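Local coordinates for protein dihydroorotase (Saccharomyces cerevisiae S288C, PDB 6L0A) that catalyses the zinc-dependent, reversible cyclisation of N-carbamoyl-L-aspartate to (S)-dihydroorotate, the third step of de novo pyrimidine biosynthesis, at residues H14-E19 and M41-P46; G103-S108 and N135-K140; N227-V232 and A275-Q280. All coordinates share one frame; numbering follows the deposited sequence.

Contact 1: H14-E19 and M41-P46; sequences HVHVRE and MPNLQP. With ZN (zinc ion), chain K; LMR ((2S)-2-hydroxybutanedioic acid), chain M.
M41 lies against both histidines of the HxH motif at the end of strand 11-15, the metal-binding signature of the amidohydrolase barrel. Its CE stands over the H14 ring, 3.4 Å from the centroid and 8° off the normal, while CB approaches one face of H16. The chain bends at chi2 (-61°), which brings SD and CE back across H14. Behind it M41 N donates a hydrogen bond to V15 O at 2.8 Å. This is the tight end: NE2 of H14 and NE2 of H16 bind one zinc ion, and E179 takes the other nitrogen of H14.

On the face of H16 away from M41 lies malate O4B. R18 grips that carboxylate with two bonds, NH1 to O4B at 2.7 Å and a straighter one from NH2 to O4A at 2.9 Å, and N43 ND2 adds a third, again to O4B. L44 is the last packed residue, its CD1 3.6 Å from E19 CD. Beyond it lies the loose, exposed side, where two waters link E19 OE1 to the backbone of Q45.

The chemistry passes from metal ligation to anion binding: M41 packs the zinc-binding rings from behind, and R18 and N43 hold the far carboxylate of malate, probably much as they would hold a substrate carboxylate.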
loop_
_atom_site.group_PDB
_atom_site.type_symbol
_atom_site.label_atom_id
_atom_site.label_comp_id
_atom_site.label_asym_id
_atom_site.label_seq_id
_atom_site.Cartn_x
_atom_site.Cartn_y
_atom_site.Cartn_z
ATOM N N HIS C 14 19.936 13.632 -4.000
ATOM C CA HIS C 14 18.814 13.087 -4.779
ATOM C C HIS C 14 17.613 14.035 -4.650
ATOM O O HIS C 14 16.776 13.854 -3.770
ATOM C CB HIS C 14 18.465 11.688 -4.301
ATOM C CG HIS C 14 17.629 10.911 -5.270
ATOM N ND1 HIS C 14 17.906 9.605 -5.610
ATOM C CD2 HIS C 14 16.526 11.257 -5.978
ATOM C CE1 HIS C 14 17.007 9.178 -6.481
ATOM N NE2 HIS C 14 16.155 10.159 -6.717
ATOM N N VAL C 15 17.527 15.015 -5.555
ATOM C CA VAL C 15 16.557 16.110 -5.448
ATOM C C VAL C 15 15.735 16.199 -6.726
ATOM O O VAL C 15 16.290 16.154 -7.830
ATOM C CB VAL C 15 17.256 17.461 -5.174
ATOM C CG1 VAL C 15 16.274 18.617 -5.301
ATOM C CG2 VAL C 15 17.880 17.465 -3.784
ATOM N N HIS C 16 14.413 16.352 -6.580
ATOM C CA HIS C 16 13.523 16.713 -7.678
ATOM C C HIS C 16 13.008 18.131 -7.465
ATOM O O HIS C 16 12.400 18.420 -6.426
ATOM C CB HIS C 16 12.332 15.744 -7.767
ATOM C CG HIS C 16 12.716 14.330 -8.087
ATOM N ND1 HIS C 16 12.844 13.865 -9.380
ATOM C CD2 HIS C 16 13.005 13.282 -7.278
ATOM C CE1 HIS C 16 13.202 12.591 -9.351
ATOM N NE2 HIS C 16 13.307 12.212 -8.087
ATOM N N VAL C 17 13.218 19.014 -8.448
ATOM C CA VAL C 17 12.662 20.364 -8.389
ATOM C C VAL C 17 11.730 20.672 -9.549
ATOM O O VAL C 17 11.219 21.794 -9.630
ATOM C CB VAL C 17 13.758 21.450 -8.297
ATOM C CG1 VAL C 17 14.502 21.370 -6.960
ATOM C CG2 VAL C 17 14.708 21.352 -9.480
ATOM N N ARG C 18 11.486 19.720 -10.448
ATOM C CA ARG C 18 10.450 19.860 -11.489
ATOM C C ARG C 18 10.782 21.066 -12.384
ATOM O O ARG C 18 11.958 21.395 -12.603
ATOM C CB ARG C 18 9.059 19.930 -10.852
ATOM C CG ARG C 18 8.791 18.927 -9.734
ATOM C CD ARG C 18 8.815 17.500 -10.247
ATOM N NE ARG C 18 8.225 16.601 -9.254
ATOM C CZ ARG C 18 8.444 15.292 -9.209
ATOM N NH1 ARG C 18 9.240 14.708 -10.105
ATOM N NH2 ARG C 18 7.867 14.568 -8.256
ATOM N N GLU C 19 9.742 21.718 -12.924
ATOM C CA GLU C 19 9.892 22.857 -13.826
ATOM C C GLU C 19 8.811 23.890 -13.509
ATOM O O GLU C 19 7.987 23.702 -12.609
ATOM C CB GLU C 19 9.827 22.408 -15.291
ATOM C CG GLU C 19 11.069 21.658 -15.778
ATOM C CD GLU C 19 11.145 21.554 -17.295
ATOM O OE1 GLU C 19 10.573 20.592 -17.867
ATOM O OE2 GLU C 19 11.780 22.435 -17.919
ATOM N N MET C 41 17.745 15.547 -10.178
ATOM C CA MET C 41 17.359 14.399 -10.987
ATOM C C MET C 41 16.752 14.844 -12.320
ATOM O O MET C 41 16.250 15.966 -12.447
ATOM C CB MET C 41 16.389 13.527 -10.199
ATOM C CG MET C 41 17.089 12.758 -9.052
ATOM S SD MET C 41 18.362 11.657 -9.683
ATOM C CE MET C 41 19.342 11.227 -8.238
ATOM N N PRO C 42 16.774 13.965 -13.339
ATOM C CA PRO C 42 16.483 14.420 -14.706
ATOM C C PRO C 42 15.160 13.950 -15.311
ATOM O O PRO C 42 14.981 14.031 -16.532
ATOM C CB PRO C 42 17.654 13.825 -15.491
ATOM C CG PRO C 42 17.813 12.476 -14.861
ATOM C CD PRO C 42 17.508 12.686 -13.360
ATOM N N ASN C 43 14.243 13.422 -14.508
ATOM C CA ASN C 43 13.029 12.817 -15.060
ATOM C C ASN C 43 11.965 13.896 -15.298
ATOM O O ASN C 43 10.847 13.865 -14.786
ATOM C CB ASN C 43 12.530 11.696 -14.151
ATOM C CG ASN C 43 12.153 12.179 -12.772
ATOM O OD1 ASN C 43 12.667 13.198 -12.292
ATOM N ND2 ASN C 43 11.238 11.451 -12.113
ATOM N N LEU C 44 12.352 14.875 -16.118
ATOM C CA LEU C 44 11.424 15.868 -16.627
ATOM C C LEU C 44 10.629 15.295 -17.804
ATOM O O LEU C 44 10.832 14.152 -18.241
ATOM C CB LEU C 44 12.179 17.126 -17.053
ATOM C CG LEU C 44 13.152 17.747 -16.039
ATOM C CD1 LEU C 44 13.697 19.084 -16.536
ATOM C CD2 LEU C 44 12.475 17.932 -14.714
ATOM N N GLN C 45 9.709 16.114 -18.316
ATOM C CA GLN C 45 8.978 15.846 -19.550
ATOM C C GLN C 45 9.344 16.923 -20.563
ATOM O O GLN C 45 8.944 18.084 -20.391
ATOM C CB GLN C 45 7.468 15.842 -19.313
ATOM C CG GLN C 45 6.947 14.702 -18.444
ATOM C CD GLN C 45 5.426 14.627 -18.462
ATOM O OE1 GLN C 45 4.772 15.238 -19.314
ATOM N NE2 GLN C 45 4.857 13.882 -17.525
ATOM N N PRO C 46 10.133 16.617 -21.599
ATOM C CA PRO C 46 10.813 15.347 -21.832
ATOM C C PRO C 46 11.991 15.195 -20.886
ATOM O O PRO C 46 12.394 16.196 -20.287
ATOM C CB PRO C 46 11.297 15.461 -23.288
ATOM C CG PRO C 46 10.689 16.704 -23.819
ATOM C CD PRO C 46 10.445 17.587 -22.662
HETATM ZN ZN ZN K . 14.080 10.373 -7.246
HETATM C C1 LMR M . 10.996 8.422 -7.664
HETATM O O1A LMR M . 12.133 8.735 -7.219
HETATM O O1B LMR M . 10.769 7.204 -7.816
HETATM C C2 LMR M . 9.912 9.464 -8.027
HETATM O O2 LMR M . 8.715 9.395 -7.277
HETATM C C3 LMR M . 10.383 10.840 -7.693
HETATM C C4 LMR M . 9.510 11.647 -8.625
HETATM O O4A LMR M . 8.243 11.741 -8.473
HETATM O O4B LMR M . 10.143 12.179 -9.547
HETATM O O HOH W 1 14.569 18.012 -11.085
HETATM O O HOH W 2 10.333 15.663 -12.588
HETATM O O HOH W 3 9.149 18.624 -16.885
HETATM O O HOH W 4 9.247 20.648 -20.841
#

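Contact 2: G103-S108 and N135-K140; sequences GVTTNS and NLHGEK. With ZN (zinc ion), chain L; LMR ((2S)-2-hydroxybutanedioic acid), chain M.
This is a small, partly buried contact between a ligand-binding loop and the residues that follow strand 133-136 of the barrel, and side-chain packing beside a zinc ion makes it. V104 carries most of it: CG1 sits 3.4 Å from E139 OE1 and 3.7 Å from H137 NE2, so one methyl packs against both members of a His-carboxylate pair. T105 CG2 adds a looser touch on CE1 of the same ring.

H137 is fixed from two sides. Its ND1 binds zinc at 2.4 Å, and NE2 donates to E139 OE1 at 2.7 Å, nearly straight (168°), with the acceptor close to the ring plane and using its anti lone pair. Replacing E139 with an alanine would probably leave H137 NE2 without its acceptor and the ring less firmly set against the metal.

Two threonines of the loop face malate. T105 OG1, anti to the backbone N (chi1 -171°), donates to malate O1B at 2.5 Å, whereas T106 OG1 reaches malate O4A, on the other carboxylate, at 2.8 Å. S108 OG ties back to T105 O within the type II turn T105-S108.

H180, on the loop after strand 175-178, binds the same zinc and meets the H137 ring edge-to-face. Further out, helix 156-170 packs on L136, E139 and K140, while L136 also touches strand 175-178.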
loop_
_atom_site.group_PDB
_atom_site.type_symbol
_atom_site.label_atom_id
_atom_site.label_comp_id
_atom_site.label_asym_id
_atom_site.label_seq_id
_atom_site.Cartn_x
_atom_site.Cartn_y
_atom_site.Cartn_z
ATOM N N GLY C 103 8.529 2.407 -16.344
ATOM C CA GLY C 103 7.210 2.240 -15.781
ATOM C C GLY C 103 7.154 2.167 -14.272
ATOM O O GLY C 103 6.049 2.178 -13.708
ATOM N N VAL C 104 8.300 2.093 -13.596
ATOM C CA VAL C 104 8.268 1.858 -12.157
ATOM C C VAL C 104 7.894 3.112 -11.365
ATOM O O VAL C 104 7.343 2.989 -10.259
ATOM C CB VAL C 104 9.610 1.257 -11.708
ATOM C CG1 VAL C 104 9.735 1.226 -10.187
ATOM C CG2 VAL C 104 9.746 -0.156 -12.267
ATOM N N THR C 105 8.102 4.313 -11.908
ATOM C CA THR C 105 7.871 5.500 -11.092
ATOM C C THR C 105 7.595 6.710 -11.987
ATOM O O THR C 105 7.362 6.580 -13.193
ATOM C CB THR C 105 9.056 5.720 -10.145
ATOM O OG1 THR C 105 8.726 6.745 -9.205
ATOM C CG2 THR C 105 10.313 6.103 -10.911
ATOM N N THR C 106 7.601 7.892 -11.375
ATOM C CA THR C 106 7.241 9.128 -12.065
ATOM C C THR C 106 8.118 9.378 -13.284
ATOM O O THR C 106 9.348 9.359 -13.197
ATOM C CB THR C 106 7.366 10.309 -11.106
ATOM O OG1 THR C 106 6.602 10.043 -9.924
ATOM C CG2 THR C 106 6.892 11.600 -11.772
ATOM N N ASN C 107 7.474 9.669 -14.416
ATOM C CA ASN C 107 8.176 10.030 -15.652
ATOM C C ASN C 107 9.274 9.028 -15.988
ATOM O O ASN C 107 10.391 9.397 -16.361
ATOM C CB ASN C 107 8.742 11.447 -15.561
ATOM C CG ASN C 107 7.654 12.495 -15.532
ATOM O OD1 ASN C 107 6.497 12.200 -15.849
ATOM N ND2 ASN C 107 8.011 13.729 -15.149
ATOM N N SER C 108 8.952 7.741 -15.851
ATOM C CA SER C 108 9.879 6.661 -16.134
ATOM C C SER C 108 9.523 5.921 -17.417
ATOM O O SER C 108 10.147 4.905 -17.728
ATOM C CB SER C 108 9.920 5.669 -14.959
ATOM O OG SER C 108 8.685 4.978 -14.829
ATOM N N ASN C 135 23.651 6.461 -11.326
ATOM C CA ASN C 135 22.619 6.405 -10.296
ATOM C C ASN C 135 21.544 5.421 -10.727
ATOM O O ASN C 135 20.977 5.562 -11.806
ATOM C CB ASN C 135 21.986 7.777 -10.086
ATOM C CG ASN C 135 23.015 8.877 -9.943
ATOM O OD1 ASN C 135 23.354 9.553 -10.913
ATOM N ND2 ASN C 135 23.480 9.086 -8.726
ATOM N N LEU C 136 21.235 4.458 -9.869
ATOM C CA LEU C 136 20.277 3.417 -10.200
ATOM C C LEU C 136 19.048 3.546 -9.308
ATOM O O LEU C 136 19.174 3.545 -8.083
ATOM C CB LEU C 136 20.908 2.039 -10.028
ATOM C CG LEU C 136 22.142 1.757 -10.890
ATOM C CD1 LEU C 136 22.735 0.421 -10.509
ATOM C CD2 LEU C 136 21.762 1.794 -12.372
ATOM N N HIS C 137 17.877 3.672 -9.921
ATOM C CA HIS C 137 16.627 3.338 -9.245
ATOM C C HIS C 137 16.526 1.826 -9.327
ATOM O O HIS C 137 16.112 1.272 -10.348
ATOM C CB HIS C 137 15.427 4.019 -9.895
ATOM C CG HIS C 137 14.144 3.766 -9.170
ATOM N ND1 HIS C 137 13.376 4.782 -8.633
ATOM C CD2 HIS C 137 13.501 2.609 -8.875
ATOM C CE1 HIS C 137 12.309 4.260 -8.051
ATOM N NE2 HIS C 137 12.360 2.945 -8.182
ATOM N N GLY C 138 16.981 1.148 -8.279
ATOM C CA GLY C 138 17.124 -0.288 -8.350
ATOM C C GLY C 138 15.861 -1.077 -8.063
ATOM O O GLY C 138 15.728 -1.662 -6.984
ATOM N N GLU C 139 14.929 -1.108 -9.016
ATOM C CA GLU C 139 13.739 -1.945 -8.923
ATOM C C GLU C 139 13.497 -2.614 -10.266
ATOM O O GLU C 139 13.557 -1.948 -11.302
ATOM C CB GLU C 139 12.499 -1.121 -8.554
ATOM C CG GLU C 139 12.445 -0.637 -7.113
ATOM C CD GLU C 139 11.069 -0.127 -6.752
ATOM O OE1 GLU C 139 10.775 1.056 -7.004
ATOM O OE2 GLU C 139 10.274 -0.921 -6.216
ATOM N N LYS C 140 13.201 -3.911 -10.246
ATOM C CA LYS C 140 12.761 -4.556 -11.470
ATOM C C LYS C 140 11.270 -4.284 -11.694
ATOM O O LYS C 140 10.494 -4.276 -10.734
ATOM C CB LYS C 140 13.012 -6.059 -11.402
ATOM C CG LYS C 140 14.468 -6.469 -11.563
ATOM C CD LYS C 140 14.576 -7.751 -12.399
ATOM C CE LYS C 140 16.016 -8.212 -12.514
ATOM N NZ LYS C 140 16.874 -7.073 -12.902
HETATM ZN ZN ZN L . 13.408 6.790 -7.375
HETATM C C1 LMR M . 10.996 8.422 -7.664
HETATM O O1A LMR M . 12.133 8.735 -7.219
HETATM O O1B LMR M . 10.769 7.204 -7.816
HETATM C C2 LMR M . 9.912 9.464 -8.027
HETATM O O2 LMR M . 8.715 9.395 -7.277
HETATM C C3 LMR M . 10.383 10.840 -7.693
HETATM C C4 LMR M . 9.510 11.647 -8.625
HETATM O O4A LMR M . 8.243 11.741 -8.473
HETATM O O4B LMR M . 10.143 12.179 -9.547
#

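Contact 3: N227-V232 and A275-Q280; sequences NFCKPV and AGVYSQ. With LMR ((2S)-2-hydroxybutanedioic acid), chain M.
A275 sits at the centre of this loop-to-loop contact, its methyl packed against two side chains of 227-232. A275 CB lies 3.7 Å from K230 CG and 3.9 Å from F228 CE2, approaching the phenyl ring obliquely. The ring swings to this place because F228 CG is anti to the backbone N (chi1 171°), which carries CE2 back to the alanine. Next along, V277 CG2 meets C229 CB at 4.1 Å, a looser apolar touch that extends the buried seam.

One backbone hydrogen bond ties the two loops together. G276 N donates to F228 O at 2.9 Å, almost straight (177°), in the carbonyl plane and on a lone pair of the oxygen. The positive phi of G276 (147°) would press a side chain against the preceding carbonyl oxygen, so these backbone angles call for glycine.

The second shell holds these pieces in place. K230 bends at chi2, chi3 and chi4, and this coiled course takes NZ away from A275 to V104 O on the threonine-bearing loop. A cis peptide bond leads from K230 into P231, whose ring packs against E139 and H180. V277 is joined by backbone hydrogen bonding to A260, and K267 NZ holds G276 O. At the outer edge F228 packs on G223 of the second subunit, so the seam runs from the pocket to the boundary with that subunit.

Toward the pocket, A275 O lies 2.8 Å from malate O2; it accepts a hydrogen bond from H262 NE2. The wall built here is therefore apolar behind and carbonyl-lined in front: small residues and a glycine hold a main-chain oxygen beside the malate hydroxyl, while the lysine amine donates to a carbonyl of another loop.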
loop_
_atom_site.group_PDB
_atom_site.type_symbol
_atom_site.label_atom_id
_atom_site.label_comp_id
_atom_site.label_asym_id
_atom_site.label_seq_id
_atom_site.Cartn_x
_atom_site.Cartn_y
_atom_site.Cartn_z
ATOM N N ASN C 227 1.966 9.368 1.643
ATOM C CA ASN C 227 3.165 8.628 2.010
ATOM C C ASN C 227 3.568 7.582 0.971
ATOM O O ASN C 227 4.512 6.838 1.218
ATOM C CB ASN C 227 2.972 7.954 3.372
ATOM C CG ASN C 227 2.957 8.953 4.514
ATOM O OD1 ASN C 227 3.607 10.002 4.440
ATOM N ND2 ASN C 227 2.204 8.642 5.572
ATOM N N PHE C 228 2.872 7.493 -0.160
ATOM C CA PHE C 228 3.207 6.513 -1.190
ATOM C C PHE C 228 4.348 7.054 -2.045
ATOM O O PHE C 228 4.233 8.151 -2.591
ATOM C CB PHE C 228 1.973 6.220 -2.053
ATOM C CG PHE C 228 2.248 5.396 -3.279
ATOM C CD1 PHE C 228 2.674 4.076 -3.166
ATOM C CD2 PHE C 228 2.060 5.932 -4.556
ATOM C CE1 PHE C 228 2.924 3.306 -4.301
ATOM C CE2 PHE C 228 2.310 5.155 -5.701
ATOM C CZ PHE C 228 2.747 3.848 -5.570
ATOM N N CYS C 229 5.438 6.297 -2.173
ATOM C CA CYS C 229 6.497 6.659 -3.096
ATOM C C CYS C 229 7.098 5.367 -3.638
ATOM O O CYS C 229 6.715 4.275 -3.231
ATOM C CB CYS C 229 7.568 7.477 -2.372
ATOM S SG CYS C 229 8.265 6.421 -1.029
ATOM N N LYS C 230 8.048 5.491 -4.563
ATOM C CA LYS C 230 8.783 4.327 -5.029
ATOM C C LYS C 230 10.262 4.497 -4.695
ATOM O O LYS C 230 10.775 5.620 -4.754
ATOM C CB LYS C 230 8.604 4.120 -6.559
ATOM C CG LYS C 230 7.138 3.921 -7.022
ATOM C CD LYS C 230 6.478 2.709 -6.374
ATOM C CE LYS C 230 7.048 1.421 -6.907
ATOM N NZ LYS C 230 6.487 1.044 -8.277
ATOM N N PRO C 231 10.958 3.436 -4.239
ATOM C CA PRO C 231 10.374 2.150 -3.850
ATOM C C PRO C 231 9.500 2.353 -2.625
ATOM O O PRO C 231 9.727 3.312 -1.855
ATOM C CB PRO C 231 11.589 1.261 -3.536
ATOM C CG PRO C 231 12.825 2.076 -3.940
ATOM C CD PRO C 231 12.392 3.514 -3.914
ATOM N N VAL C 232 8.468 1.521 -2.477
ATOM C CA VAL C 232 7.546 1.704 -1.365
ATOM C C VAL C 232 8.272 1.413 -0.058
ATOM O O VAL C 232 9.221 0.621 -0.015
ATOM C CB VAL C 232 6.310 0.794 -1.521
ATOM C CG1 VAL C 232 5.604 1.054 -2.865
ATOM C CG2 VAL C 232 6.690 -0.682 -1.370
ATOM N N ALA C 275 3.638 8.796 -7.298
ATOM C CA ALA C 275 4.592 8.358 -6.285
ATOM C C ALA C 275 5.526 9.497 -5.903
ATOM O O ALA C 275 6.075 10.178 -6.780
ATOM C CB ALA C 275 5.410 7.181 -6.802
ATOM N N GLY C 276 5.717 9.690 -4.599
ATOM C CA GLY C 276 6.689 10.659 -4.126
ATOM C C GLY C 276 6.316 11.355 -2.837
ATOM O O GLY C 276 5.152 11.719 -2.615
ATOM N N VAL C 277 7.318 11.555 -1.983
ATOM C CA VAL C 277 7.173 12.256 -0.716
ATOM C C VAL C 277 7.952 13.557 -0.828
ATOM O O VAL C 277 9.071 13.565 -1.353
ATOM C CB VAL C 277 7.692 11.396 0.452
ATOM C CG1 VAL C 277 7.780 12.222 1.754
ATOM C CG2 VAL C 277 6.802 10.139 0.640
ATOM N N TYR C 278 7.361 14.656 -0.346
ATOM C CA TYR C 278 8.006 15.969 -0.387
ATOM C C TYR C 278 8.667 16.256 0.957
ATOM O O TYR C 278 7.985 16.548 1.947
ATOM C CB TYR C 278 7.017 17.079 -0.731
ATOM C CG TYR C 278 7.699 18.425 -0.637
ATOM C CD1 TYR C 278 8.578 18.838 -1.623
ATOM C CD2 TYR C 278 7.514 19.249 0.470
ATOM C CE1 TYR C 278 9.243 20.069 -1.537
ATOM C CE2 TYR C 278 8.180 20.485 0.571
ATOM C CZ TYR C 278 9.046 20.877 -0.433
ATOM O OH TYR C 278 9.706 22.097 -0.341
ATOM N N SER C 279 10.000 16.235 0.979
ATOM C CA SER C 279 10.743 16.430 2.210
ATOM C C SER C 279 11.689 17.627 2.171
ATOM O O SER C 279 12.379 17.873 3.166
ATOM C CB SER C 279 11.541 15.162 2.559
ATOM O OG SER C 279 12.414 14.810 1.498
ATOM N N GLN C 280 11.738 18.382 1.070
ATOM C CA GLN C 280 12.805 19.379 0.914
ATOM C C GLN C 280 12.750 20.447 1.999
ATOM O O GLN C 280 13.793 20.833 2.544
ATOM C CB GLN C 280 12.731 20.035 -0.457
ATOM C CG GLN C 280 14.079 20.542 -0.942
ATOM C CD GLN C 280 14.982 19.398 -1.359
ATOM O OE1 GLN C 280 14.724 18.736 -2.362
ATOM N NE2 GLN C 280 16.025 19.132 -0.570
HETATM C C1 LMR M . 10.996 8.422 -7.664
HETATM O O1A LMR M . 12.133 8.735 -7.219
HETATM O O1B LMR M . 10.769 7.204 -7.816
HETATM C C2 LMR M . 9.912 9.464 -8.027
HETATM O O2 LMR M . 8.715 9.395 -7.277
HETATM C C3 LMR M . 10.383 10.840 -7.693
HETATM C C4 LMR M . 9.510 11.647 -8.625
HETATM O O4A LMR M . 8.243 11.741 -8.473
HETATM O O4B LMR M . 10.143 12.179 -9.547
#

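All three contacts surround one malate, yet they differ in burial and chemistry. Contacts 1 and 3 are largely buried, although contact 1 runs out to solvent at E19 and Q45; contact 2 is only partly buried. Contact 1 supplies two histidines to one zinc ion and contact 2 one histidine to the other, and malate O1A reaches both metals, whereas contact 3 holds no metal ligand and faces malate through backbone. Strand ends enter contacts 1 and 2, while contact 3 joins loops alone. The 103-108 loop bridges the others: N107 pairs with the backbone of N43 and the side chain of Q45, and T105 packs on K230.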